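Local coordinates for protein beta-N-acetylhexosaminidase (Streptomyces plicatus, PDB 1JAK) that removes terminal beta-linked N-acetylhexosamine residues from glycans and glycoconjugates by hydrolysis, as a family 20 glycoside hydrolase, probably through substrate-assisted catalysis, at residues Arg50-Arg55 with Leu88-Gly93. Residues are numbered along the deposited sequence; the frame is centred on the assembly and turned at random.
Sequences RVDDSR and LRLAGG
The carboxylate of Asp52 takes the place of a backbone carbonyl at the end of a parallel strand pair: its OD2 accepts the N-H of Leu90 at 2.7 Å, through the syn lone pair and with an N-H...O angle of 154°. Chi1 of -60° sets CG beside the backbone N, from where the carboxylate reaches across to the strand. The second oxygen adds a water bridge, the water donating to Asp52 OD1 at 2.6 Å and to Leu90 O at 2.9 Å, so both backbone polar groups of Leu90 are engaged by one side chain, directly or through solvent. OD1 also forms a salt bridge with Arg87, which probably favours the ionised acid. Two residues earlier on both segments the pairing is the ordinary backbone one: Leu88 N donates to Arg50 O at 2.8 Å, as strand 49-50 runs parallel to strand 86-90 in the mixed sheet of the family 20 domain 2. The centre of the contact lies about 27 Å from the centre of the chain. Next to this bond Val51 CA makes a CH...O contact of 3.5 Å with Leu88 O. Val51 and Leu88 point the same way, side by side, with CG1 of Val51 4.1 Å from CD1 of Leu88; both side chains also touch helix 55-72. Ser54 is the N-cap of that helix, its OG bonded to Ala57 N.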
loop_
_atom_site.group_PDB
_atom_site.type_symbol
_atom_site.label_atom_id
_atom_site.label_comp_id
_atom_site.label_asym_id
_atom_site.label_seq_id
_atom_site.Cartn_x
_atom_site.Cartn_y
_atom_site.Cartn_z
ATOM N N ARG A 50 -9.777 -16.521 22.131
ATOM C CA ARG A 50 -8.868 -16.440 23.268
ATOM C C ARG A 50 -7.599 -15.704 22.868
ATOM O O ARG A 50 -6.963 -16.050 21.876
ATOM C CB ARG A 50 -8.517 -17.852 23.750
ATOM C CG ARG A 50 -7.489 -17.924 24.880
ATOM C CD ARG A 50 -8.008 -17.328 26.176
ATOM N NE ARG A 50 -7.271 -17.829 27.337
ATOM C CZ ARG A 50 -6.005 -17.531 27.619
ATOM N NH1 ARG A 50 -5.314 -16.723 26.828
ATOM N NH2 ARG A 50 -5.428 -18.053 28.692
ATOM N N VAL A 51 -7.242 -14.686 23.646
ATOM C CA VAL A 51 -6.045 -13.896 23.387
ATOM C C VAL A 51 -5.215 -13.792 24.661
ATOM O O VAL A 51 -5.684 -14.140 25.746
ATOM C CB VAL A 51 -6.402 -12.464 22.935
ATOM C CG1 VAL A 51 -7.238 -12.508 21.665
ATOM C CG2 VAL A 51 -7.155 -11.741 24.044
ATOM N N ASP A 52 -3.981 -13.317 24.529
ATOM C CA ASP A 52 -3.123 -13.153 25.693
ATOM C C ASP A 52 -3.623 -11.958 26.488
ATOM O O ASP A 52 -4.312 -11.088 25.951
ATOM C CB ASP A 52 -1.672 -12.915 25.273
ATOM C CG ASP A 52 -1.107 -14.063 24.470
ATOM O OD1 ASP A 52 -1.324 -15.229 24.863
ATOM O OD2 ASP A 52 -0.437 -13.798 23.451
ATOM N N ASP A 53 -3.272 -11.912 27.767
ATOM C CA ASP A 53 -3.698 -10.817 28.623
ATOM C C ASP A 53 -2.856 -9.570 28.368
ATOM O O ASP A 53 -2.101 -9.125 29.234
ATOM C CB ASP A 53 -3.607 -11.244 30.093
ATOM C CG ASP A 53 -4.217 -10.227 31.036
ATOM O OD1 ASP A 53 -5.045 -9.409 30.580
ATOM O OD2 ASP A 53 -3.880 -10.255 32.239
ATOM N N SER A 54 -2.986 -9.018 27.165
ATOM C CA SER A 54 -2.254 -7.817 26.782
ATOM C C SER A 54 -3.101 -6.964 25.845
ATOM O O SER A 54 -3.955 -7.478 25.122
ATOM C CB SER A 54 -0.935 -8.181 26.091
ATOM O OG SER A 54 -1.158 -8.848 24.861
ATOM N N ARG A 55 -2.856 -5.659 25.870
ATOM C CA ARG A 55 -3.587 -4.717 25.033
ATOM C C ARG A 55 -3.471 -5.059 23.551
ATOM O O ARG A 55 -4.474 -5.138 22.840
ATOM C CB ARG A 55 -3.057 -3.301 25.261
ATOM C CG ARG A 55 -3.801 -2.226 24.487
ATOM C CD ARG A 55 -5.188 -1.999 25.063
ATOM N NE ARG A 55 -5.129 -1.625 26.474
ATOM C CZ ARG A 55 -4.513 -0.541 26.937
ATOM N NH1 ARG A 55 -3.900 0.287 26.100
ATOM N NH2 ARG A 55 -4.510 -0.284 28.238
ATOM N N LEU A 88 -5.297 -16.713 19.675
ATOM C CA LEU A 88 -4.249 -15.851 19.148
ATOM C C LEU A 88 -3.215 -15.784 20.264
ATOM O O LEU A 88 -3.495 -15.274 21.348
ATOM C CB LEU A 88 -4.804 -14.453 18.852
ATOM C CG LEU A 88 -6.053 -14.403 17.964
ATOM C CD1 LEU A 88 -6.429 -12.950 17.697
ATOM C CD2 LEU A 88 -5.791 -15.133 16.655
ATOM N N ARG A 89 -2.024 -16.315 20.011
ATOM C CA ARG A 89 -0.999 -16.317 21.042
ATOM C C ARG A 89 0.358 -15.793 20.616
ATOM O O ARG A 89 0.835 -16.078 19.518
ATOM C CB ARG A 89 -0.846 -17.730 21.614
ATOM C CG ARG A 89 -0.608 -18.812 20.578
ATOM C CD ARG A 89 -0.754 -20.197 21.199
ATOM N NE ARG A 89 0.281 -20.476 22.191
ATOM C CZ ARG A 89 1.541 -20.776 21.891
ATOM N NH1 ARG A 89 1.926 -20.839 20.623
ATOM N NH2 ARG A 89 2.417 -21.015 22.857
ATOM N N LEU A 90 0.966 -15.018 21.506
ATOM C CA LEU A 90 2.285 -14.453 21.270
ATOM C C LEU A 90 3.286 -15.345 21.986
ATOM O O LEU A 90 3.171 -15.579 23.190
ATOM C CB LEU A 90 2.361 -13.031 21.825
ATOM C CG LEU A 90 1.435 -12.014 21.159
ATOM C CD1 LEU A 90 1.465 -10.705 21.929
ATOM C CD2 LEU A 90 1.865 -11.807 19.714
ATOM N N ALA A 91 4.257 -15.854 21.240
ATOM C CA ALA A 91 5.271 -16.725 21.810
ATOM C C ALA A 91 6.518 -16.726 20.943
ATOM O O ALA A 91 6.514 -16.199 19.830
ATOM C CB ALA A 91 4.725 -18.139 21.934
ATOM N N GLY A 92 7.589 -17.314 21.464
ATOM C CA GLY A 92 8.821 -17.384 20.706
ATOM C C GLY A 92 8.609 -18.292 19.515
ATOM O O GLY A 92 7.711 -19.133 19.522
ATOM N N GLY A 93 9.432 -18.124 18.487
ATOM C CA GLY A 93 9.300 -18.945 17.301
ATOM C C GLY A 93 10.036 -18.314 16.140
ATOM O O GLY A 93 10.410 -17.146 16.216
HETATM O O HOH W 1 0.932 -16.421 24.856
#